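Local atomic coordinates of xyloglucanase (Paenibacillus pabuli, PDB entry 2JEP), a protein that hydrolyses the beta-1,4-glucan backbone of xyloglucan, a plant cell-wall polysaccharide, as a bacterial endoglucanase of glycoside hydrolase family 5. Residues Y125-I130 / R174-S179; W46-Q51 / I86-S91. One frame throughout, in Å; residues are numbered along the deposited sequence.

Contact 1: residues Y125-I130 / R174-S179; sequences YVIINI and RLIFES
Four backbone hydrogen bonds join Val126 and Ile128 to residues 174-178 in a parallel ladder: Val126 N to Arg174 O (2.8 Å), Ile176 N to Val126 O, Ile128 N to Ile176 O and Glu178 N to Ile128 O. The middle of the ladder is wholly buried, with side chains packed on both faces. On the face carrying Ile127 and Ile176 the two isoleucines run side by side, CG1 of Ile127 4.0 Å from CB of Ile176, with Met42 of helix 35-42 against both. On the other face, toward helix 150-167, CD1 of Leu175 lies against CB of Val126. There Ile128 CG1 sits between its own backbone N and carbonyl carbon (chi1 58°), leaning to Phe177 CD1 at 3.9 Å. The N-terminal end is closely packed too but more open to solvent, Arg174 being the one partly exposed residue; its CG forms a CH-pi contact 3.8 Å from the centroid of the Tyr125 ring, 7° off its normal. In the conformer given, Arg174 NH1 bonds to Leu124 O and Tyr120 O. At the C-terminal end the extended Glu178 lies alongside Asn129, OE1 3.4 Å from Asn129 CB; the carboxylate pairs with Arg87, while Asn129 OD1 takes the N-H of Val90. These are the adjacent parallel third and fourth strands of a TIM barrel, joined by a beta-alpha-beta crossover through helix 150-167.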
ATOM      1  N   TYR A 125      -9.874  -5.364  -8.372  1.00  8.16           N
ATOM      2  CA  TYR A 125      -9.784  -5.230  -6.933  1.00  8.36           C
ATOM      3  C   TYR A 125      -9.276  -3.816  -6.640  1.00  7.98           C
ATOM      4  O   TYR A 125      -8.478  -3.258  -7.411  1.00  8.46           O
ATOM      5  CB  TYR A 125      -8.818  -6.262  -6.351  1.00  8.90           C
ATOM      6  CG  TYR A 125      -9.469  -7.608  -6.147  1.00  9.43           C
ATOM      7  CD1 TYR A 125      -9.571  -8.530  -7.188  1.00 10.82           C
ATOM      8  CD2 TYR A 125     -10.006  -7.953  -4.923  1.00  9.76           C
ATOM      9  CE1 TYR A 125     -10.219  -9.749  -7.000  1.00 12.73           C
ATOM     10  CE2 TYR A 125     -10.626  -9.165  -4.729  1.00 12.37           C
ATOM     11  CZ  TYR A 125     -10.731 -10.051  -5.755  1.00 11.86           C
ATOM     12  OH  TYR A 125     -11.363 -11.277  -5.519  1.00 15.41           O
ATOM     13  N   VAL A 126      -9.733  -3.263  -5.530  1.00  7.38           N
ATOM     14  CA  VAL A 126      -9.420  -1.898  -5.158  1.00  7.70           C
ATOM     15  C   VAL A 126      -9.115  -1.861  -3.675  1.00  7.09           C
ATOM     16  O   VAL A 126      -9.861  -2.459  -2.885  1.00  8.13           O
ATOM     17  CB  VAL A 126     -10.608  -0.955  -5.437  1.00  7.32           C
ATOM     18  CG1 VAL A 126     -10.226   0.500  -5.128  1.00  9.48           C
ATOM     19  CG2 VAL A 126     -11.098  -1.098  -6.875  1.00 10.08           C
ATOM     20  N   ILE A 127      -8.028  -1.170  -3.307  1.00  6.89           N
ATOM     21  CA  ILE A 127      -7.683  -0.962  -1.909  1.00  7.05           C
ATOM     22  C   ILE A 127      -7.724   0.545  -1.643  1.00  6.85           C
ATOM     23  O   ILE A 127      -7.119   1.305  -2.403  1.00  7.62           O
ATOM     24  CB  ILE A 127      -6.258  -1.473  -1.601  1.00  7.16           C
ATOM     25  CG1 ILE A 127      -6.111  -2.967  -1.925  1.00  7.86           C
ATOM     26  CG2 ILE A 127      -5.861  -1.143  -0.141  1.00  8.47           C
ATOM     27  CD1 ILE A 127      -4.662  -3.451  -1.979  1.00  9.06           C
ATOM     28  N   ILE A 128      -8.424   0.974  -0.591  1.00  6.55           N
ATOM     29  CA  ILE A 128      -8.390   2.370  -0.136  1.00  7.46           C
ATOM     30  C   ILE A 128      -7.871   2.400   1.296  1.00  6.75           C
ATOM     31  O   ILE A 128      -8.148   1.500   2.087  1.00  7.57           O
ATOM     32  CB  ILE A 128      -9.743   3.097  -0.231  1.00  7.42           C
ATOM     33  CG1 ILE A 128     -10.836   2.403   0.575  1.00  8.09           C
ATOM     34  CG2 ILE A 128     -10.102   3.266  -1.684  1.00  8.58           C
ATOM     35  CD1 ILE A 128     -12.172   3.154   0.558  1.00  9.59           C
ATOM     36  N   ASN A 129      -7.098   3.430   1.635  1.00  7.19           N
ATOM     37  CA  ASN A 129      -6.454   3.501   2.946  1.00  6.96           C
ATOM     38  C   ASN A 129      -6.618   4.878   3.598  1.00  7.19           C
ATOM     39  O   ASN A 129      -7.395   5.714   3.113  1.00  7.66           O
ATOM     40  CB  ASN A 129      -4.983   3.092   2.828  1.00  6.79           C
ATOM     41  CG  ASN A 129      -4.117   4.133   2.148  1.00  6.57           C
ATOM     42  OD1 ASN A 129      -4.587   5.217   1.830  1.00  7.77           O
ATOM     43  ND2 ASN A 129      -2.835   3.820   1.963  1.00  9.05           N
ATOM     44  N   ILE A 130      -5.932   5.088   4.724  1.00  7.37           N
ATOM     45  CA  ILE A 130      -5.688   6.425   5.281  1.00  6.82           C
ATOM     46  C   ILE A 130      -4.184   6.596   5.222  1.00  7.06           C
ATOM     47  O   ILE A 130      -3.444   5.818   5.816  1.00  7.65           O
ATOM     48  CB  ILE A 130      -6.227   6.565   6.706  1.00  7.44           C
ATOM     49  CG1 ILE A 130      -7.753   6.438   6.710  1.00  7.99           C
ATOM     50  CG2 ILE A 130      -5.729   7.877   7.331  1.00  8.67           C
ATOM     51  CD1 ILE A 130      -8.394   6.584   8.105  1.00  9.00           C
ATOM     52  N   ARG A 174     -14.445  -7.141  -3.811  1.00  9.63           N
ATOM     53  CA  ARG A 174     -13.379  -6.536  -4.608  0.50  9.40           C
ATOM     54  C   ARG A 174     -12.868  -5.229  -4.000  1.00  9.09           C
ATOM     55  O   ARG A 174     -11.789  -4.787  -4.364  1.00  9.59           O
ATOM     56  CB  ARG A 174     -13.767  -6.362  -6.075  0.50 10.04           C
ATOM     57  CG  ARG A 174     -13.641  -7.679  -6.863  0.50 10.16           C
ATOM     58  CD  ARG A 174     -13.804  -7.500  -8.373  0.50  9.90           C
ATOM     59  NE  ARG A 174     -15.159  -7.061  -8.728  0.50  9.84           N
ATOM     60  CZ  ARG A 174     -15.523  -5.815  -9.031  0.50 10.83           C
ATOM     61  NH1 ARG A 174     -14.643  -4.826  -8.993  0.50 10.31           N
ATOM     62  NH2 ARG A 174     -16.799  -5.542  -9.348  0.50 11.48           N
ATOM     63  N   LEU A 175     -13.620  -4.614  -3.084  1.00  8.02           N
ATOM     64  CA  LEU A 175     -13.136  -3.438  -2.366  1.00  8.19           C
ATOM     65  C   LEU A 175     -12.600  -3.856  -0.991  1.00  7.51           C
ATOM     66  O   LEU A 175     -13.311  -4.448  -0.165  1.00  8.03           O
ATOM     67  CB  LEU A 175     -14.240  -2.388  -2.221  1.00  8.29           C
ATOM     68  CG  LEU A 175     -13.811  -1.115  -1.485  1.00  9.07           C
ATOM     69  CD1 LEU A 175     -12.664  -0.368  -2.191  1.00  8.89           C
ATOM     70  CD2 LEU A 175     -15.021  -0.185  -1.298  1.00  8.87           C
ATOM     71  N   ILE A 176     -11.326  -3.536  -0.775  1.00  6.67           N
ATOM     72  CA  ILE A 176     -10.576  -3.806   0.435  1.00  6.41           C
ATOM     73  C   ILE A 176     -10.289  -2.506   1.152  1.00  6.68           C
ATOM     74  O   ILE A 176      -9.901  -1.533   0.509  1.00  7.38           O
ATOM     75  CB  ILE A 176      -9.247  -4.493   0.071  1.00  7.51           C
ATOM     76  CG1 ILE A 176      -9.512  -5.840  -0.625  1.00  7.96           C
ATOM     77  CG2 ILE A 176      -8.327  -4.667   1.310  1.00  7.90           C
ATOM     78  CD1 ILE A 176      -8.299  -6.393  -1.360  1.00  9.87           C
ATOM     79  N   PHE A 177     -10.485  -2.475   2.467  1.00  7.11           N
ATOM     80  CA  PHE A 177     -10.083  -1.328   3.268  1.00  6.23           C
ATOM     81  C   PHE A 177      -8.742  -1.648   3.938  1.00  6.63           C
ATOM     82  O   PHE A 177      -8.586  -2.728   4.515  1.00  7.13           O
ATOM     83  CB  PHE A 177     -11.079  -1.000   4.384  1.00  6.94           C
ATOM     84  CG  PHE A 177     -12.497  -0.701   3.949  1.00  7.87           C
ATOM     85  CD1 PHE A 177     -12.818  -0.236   2.692  1.00  8.27           C
ATOM     86  CD2 PHE A 177     -13.524  -0.839   4.853  1.00  8.17           C
ATOM     87  CE1 PHE A 177     -14.144   0.032   2.357  1.00  8.49           C
ATOM     88  CE2 PHE A 177     -14.834  -0.548   4.530  1.00  9.06           C
ATOM     89  CZ  PHE A 177     -15.146  -0.130   3.273  1.00  9.18           C
ATOM     90  N   GLU A 178      -7.825  -0.681   3.909  1.00  6.38           N
ATOM     91  CA  GLU A 178      -6.495  -0.772   4.519  1.00  6.49           C
ATOM     92  C   GLU A 178      -6.442   0.277   5.643  1.00  6.44           C
ATOM     93  O   GLU A 178      -6.696   1.463   5.426  1.00  6.90           O
ATOM     94  CB  GLU A 178      -5.433  -0.484   3.444  1.00  6.68           C
ATOM     95  CG  GLU A 178      -4.024  -0.474   3.911  1.00  6.11           C
ATOM     96  CD  GLU A 178      -3.043  -0.110   2.823  1.00  7.25           C
ATOM     97  OE1 GLU A 178      -3.478   0.300   1.735  1.00  8.45           O
ATOM     98  OE2 GLU A 178      -1.819  -0.249   3.051  1.00  7.22           O
ATOM     99  N   SER A 179      -6.127  -0.203   6.852  1.00  6.20           N
ATOM    100  CA  SER A 179      -6.333   0.605   8.047  1.00  6.26           C
ATOM    101  C   SER A 179      -5.573   1.914   8.069  1.00  6.61           C
ATOM    102  O   SER A 179      -6.060   2.922   8.586  1.00  7.16           O
ATOM    103  CB  SER A 179      -5.939  -0.205   9.259  1.00  6.75           C
ATOM    104  OG  SER A 179      -4.573  -0.593   9.201  1.00  7.01           O
TER

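Contact 2: residues W46-Q51 / I86-S91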
ATOM      1  N   TRP A  46      -1.249  -2.253  -8.830  1.00  6.56           N
ATOM      2  CA  TRP A  46      -0.648  -0.991  -9.225  1.00  6.39           C
ATOM      3  C   TRP A  46      -1.200   0.107  -8.330  1.00  6.50           C
ATOM      4  O   TRP A  46      -2.407   0.198  -8.117  1.00  6.72           O
ATOM      5  CB  TRP A  46      -0.948  -0.741 -10.689  1.00  7.03           C
ATOM      6  CG  TRP A  46      -0.399   0.505 -11.315  1.00  6.77           C
ATOM      7  CD1 TRP A  46       0.778   0.635 -11.963  1.00  7.33           C
ATOM      8  CD2 TRP A  46      -1.059   1.785 -11.405  1.00  6.75           C
ATOM      9  NE1 TRP A  46       0.903   1.933 -12.470  1.00  7.49           N
ATOM     10  CE2 TRP A  46      -0.225   2.644 -12.142  1.00  6.97           C
ATOM     11  CE3 TRP A  46      -2.296   2.272 -10.958  1.00  6.70           C
ATOM     12  CZ2 TRP A  46      -0.587   3.960 -12.441  1.00  6.90           C
ATOM     13  CZ3 TRP A  46      -2.650   3.571 -11.257  1.00  7.71           C
ATOM     14  CH2 TRP A  46      -1.797   4.399 -11.983  1.00  7.58           C
ATOM     15  N   ASN A  47      -0.316   0.951  -7.795  1.00  6.28           N
ATOM     16  CA  ASN A  47      -0.722   2.084  -6.975  1.00  6.29           C
ATOM     17  C   ASN A  47      -0.982   3.311  -7.816  1.00  6.12           C
ATOM     18  O   ASN A  47      -0.145   3.707  -8.637  1.00  6.44           O
ATOM     19  CB  ASN A  47       0.398   2.495  -6.015  1.00  5.63           C
ATOM     20  CG  ASN A  47       0.482   1.664  -4.766  1.00  6.37           C
ATOM     21  OD1 ASN A  47      -0.178   1.979  -3.754  1.00  6.79           O
ATOM     22  ND2 ASN A  47       1.319   0.624  -4.807  1.00  6.40           N
ATOM     23  N   LEU A  48      -2.102   3.945  -7.536  1.00  6.30           N
ATOM     24  CA  LEU A  48      -2.445   5.243  -8.083  1.00  6.79           C
ATOM     25  C   LEU A  48      -1.753   6.318  -7.232  1.00  6.91           C
ATOM     26  O   LEU A  48      -2.376   7.069  -6.477  1.00  7.36           O
ATOM     27  CB  LEU A  48      -3.978   5.381  -8.104  1.00  7.18           C
ATOM     28  CG  LEU A  48      -4.589   6.668  -8.679  1.00  7.49           C
ATOM     29  CD1 LEU A  48      -4.277   6.836 -10.168  1.00  8.11           C
ATOM     30  CD2 LEU A  48      -6.116   6.661  -8.452  1.00  8.66           C
ATOM     31  N   GLY A  49      -0.429   6.337  -7.322  1.00  6.78           N
ATOM     32  CA  GLY A  49       0.362   7.118  -6.408  1.00  5.95           C
ATOM     33  C   GLY A  49       0.390   8.601  -6.749  1.00  6.83           C
ATOM     34  O   GLY A  49       0.250   9.001  -7.919  1.00  6.97           O
ATOM     35  N   ASN A  50       0.684   9.404  -5.728  1.00  7.13           N
ATOM     36  CA  ASN A  50       0.773  10.847  -5.845  1.00  7.02           C
ATOM     37  C   ASN A  50      -0.513  11.433  -6.445  1.00  6.99           C
ATOM     38  O   ASN A  50      -0.488  12.328  -7.307  1.00  7.56           O
ATOM     39  CB  ASN A  50       2.032  11.271  -6.623  1.00  7.64           C
ATOM     40  CG  ASN A  50       3.289  11.163  -5.797  1.00  8.09           C
ATOM     41  OD1 ASN A  50       3.309  10.481  -4.765  1.00  9.81           O
ATOM     42  ND2 ASN A  50       4.368  11.779  -6.285  1.00  9.90           N
ATOM     43  N   GLN A  51      -1.649  10.949  -5.931  1.00  6.98           N
ATOM     44  CA  GLN A  51      -2.954  11.492  -6.307  1.00  6.88           C
ATOM     45  C   GLN A  51      -3.747  11.826  -5.064  1.00  7.11           C
ATOM     46  O   GLN A  51      -3.521  12.897  -4.481  1.00  7.07           O
ATOM     47  CB  GLN A  51      -3.695  10.574  -7.298  1.00  7.82           C
ATOM     48  CG  GLN A  51      -2.891  10.294  -8.608  1.00  7.66           C
ATOM     49  CD  GLN A  51      -3.106  11.230  -9.796  1.00  8.02           C
ATOM     50  OE1 GLN A  51      -2.794  10.823 -10.928  1.00  7.74           O
ATOM     51  NE2 GLN A  51      -3.619  12.459  -9.569  1.00  7.67           N
ATOM     52  N   ILE A  86      -5.906  -2.290  -8.007  1.00  6.85           N
ATOM     53  CA  ILE A  86      -5.477  -0.906  -7.902  1.00  7.73           C
ATOM     54  C   ILE A  86      -5.485  -0.507  -6.430  1.00  6.72           C
ATOM     55  O   ILE A  86      -6.524  -0.628  -5.780  1.00  7.38           O
ATOM     56  CB  ILE A  86      -6.441   0.053  -8.657  1.00  7.87           C
ATOM     57  CG1 ILE A  86      -6.692  -0.433 -10.087  1.00  9.66           C
ATOM     58  CG2 ILE A  86      -5.899   1.492  -8.578  1.00  8.21           C
ATOM     59  CD1 ILE A  86      -5.484  -0.318 -10.969  1.00 10.69           C
ATOM     60  N   ARG A  87      -4.342  -0.037  -5.919  1.00  6.46           N
ATOM     61  CA  ARG A  87      -4.280   0.549  -4.589  1.00  6.25           C
ATOM     62  C   ARG A  87      -4.380   2.047  -4.725  1.00  6.41           C
ATOM     63  O   ARG A  87      -3.663   2.649  -5.533  1.00  7.31           O
ATOM     64  CB  ARG A  87      -3.006   0.149  -3.858  1.00  6.11           C
ATOM     65  CG  ARG A  87      -2.851   0.778  -2.457  1.00  6.08           C
ATOM     66  CD  ARG A  87      -1.816   0.039  -1.657  1.00  6.53           C
ATOM     67  NE  ARG A  87      -1.591   0.582  -0.324  1.00  6.60           N
ATOM     68  CZ  ARG A  87      -0.611   1.428   0.026  1.00  5.44           C
ATOM     69  NH1 ARG A  87       0.170   1.995  -0.889  1.00  6.68           N
ATOM     70  NH2 ARG A  87      -0.429   1.709   1.330  1.00  6.16           N
ATOM     71  N   ILE A  88      -5.269   2.648  -3.934  1.00  6.35           N
ATOM     72  CA  ILE A  88      -5.576   4.066  -3.994  1.00  7.01           C
ATOM     73  C   ILE A  88      -5.213   4.692  -2.648  1.00  6.64           C
ATOM     74  O   ILE A  88      -5.999   4.675  -1.698  1.00  7.05           O
ATOM     75  CB  ILE A  88      -7.057   4.349  -4.335  1.00  6.84           C
ATOM     76  CG1 ILE A  88      -7.470   3.648  -5.645  1.00  8.20           C
ATOM     77  CG2 ILE A  88      -7.327   5.850  -4.377  1.00  7.88           C
ATOM     78  CD1 ILE A  88      -8.942   3.806  -5.982  1.00  9.19           C
ATOM     79  N   PRO A  89      -4.006   5.273  -2.566  1.00  6.07           N
ATOM     80  CA  PRO A  89      -3.671   6.083  -1.391  1.00  6.67           C
ATOM     81  C   PRO A  89      -4.678   7.242  -1.235  1.00  6.45           C
ATOM     82  O   PRO A  89      -4.975   7.902  -2.225  1.00  6.84           O
ATOM     83  CB  PRO A  89      -2.282   6.604  -1.739  1.00  7.01           C
ATOM     84  CG  PRO A  89      -1.702   5.575  -2.652  1.00  6.79           C
ATOM     85  CD  PRO A  89      -2.869   5.173  -3.498  1.00  6.69           C
ATOM     86  N   VAL A  90      -5.172   7.470  -0.018  1.00  6.60           N
ATOM     87  CA  VAL A  90      -6.102   8.558   0.256  1.00  6.35           C
ATOM     88  C   VAL A  90      -5.696   9.249   1.546  1.00  6.45           C
ATOM     89  O   VAL A  90      -5.525   8.593   2.578  1.00  7.07           O
ATOM     90  CB  VAL A  90      -7.559   8.071   0.399  1.00  6.55           C
ATOM     91  CG1 VAL A  90      -8.505   9.275   0.575  1.00  7.54           C
ATOM     92  CG2 VAL A  90      -7.994   7.246  -0.802  1.00  8.20           C
ATOM     93  N   SER A  91      -5.536  10.571   1.486  1.00  6.39           N
ATOM     94  CA  SER A  91      -5.346  11.370   2.699  1.00  6.79           C
ATOM     95  C   SER A  91      -6.613  12.116   3.045  1.00  7.11           C
ATOM     96  O   SER A  91      -7.435  12.395   2.178  1.00  8.27           O
ATOM     97  CB  SER A  91      -4.206  12.382   2.494  1.00  7.50           C
ATOM     98  OG  SER A  91      -2.969  11.714   2.397  1.00  7.80           O
TER
HETATM   99  O   HOH W   1      -4.581   8.052  -5.007  1.00  7.31           O
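The Arg87 guanidinium meets the Asn47 amide at its edge, the two planes 87° apart: NH1 donates to OD1 at 2.9 Å, and OD1 lies only 8° out of the guanidinium plane. Seen from the amide, the donor is tilted 25° from the carbonyl plane. Arg87 is stretched from CG to NE, with CG opposite its backbone N, and runs beside Asn47, bringing its CG within 3.2 Å of Asn47 OD1. Asn47 ND2 is held by Gly322 O. The Trp46 indole is approached obliquely by Ile86, CD1 4.1 Å from CE3, and its NE1 bonds to Asp362. Ile86 and Trp46 also meet Val78 of helix 72-80.

Between these side chains the parallel backbones are tied by Arg87 N to Trp46 O (2.9 Å) and by Leu48 N to Arg87 O. Leu48 then centres an inverse gamma turn, closed by a weak bond from Gly49 N to Asn47 O, and the chains diverge. A water bridges the two chains, donating to Leu48 O and Pro89 O at 2.8 Å each, while Pro89 CD rests 3.6 Å from Leu48 O.

Inside the barrel the Arg87 guanidinium is held by Asn47, Glu178, Glu323 and Asn181, with Glu178 a second-shell partner that positions it. An arginine on strand 85-88 salt-bridged to Glu323 is consistent with the conserved arginine beside the probable nucleophile at the end of strand 319-324 in the active centre of family 5 TIM barrels.

Overall arrangement
From the N terminus, strand 45-48 enters the barrel first; contact 2 pairs it with strand 85-88, closing a loop that holds the hairpin 55-60 and helix 72-80. The chain continues through helix 106-120 into strand 125-128, and contact 1 then closes the loop of helix 150-167 against strand 175-178. The two loops follow in series, neither nested nor crossed. They meet because strands 85-88 and 125-128 are neighbours: Ile127 O and Ile88 N probably share a hydrogen bond (2.8 Å). Together they join the first four strands of the eight-stranded barrel.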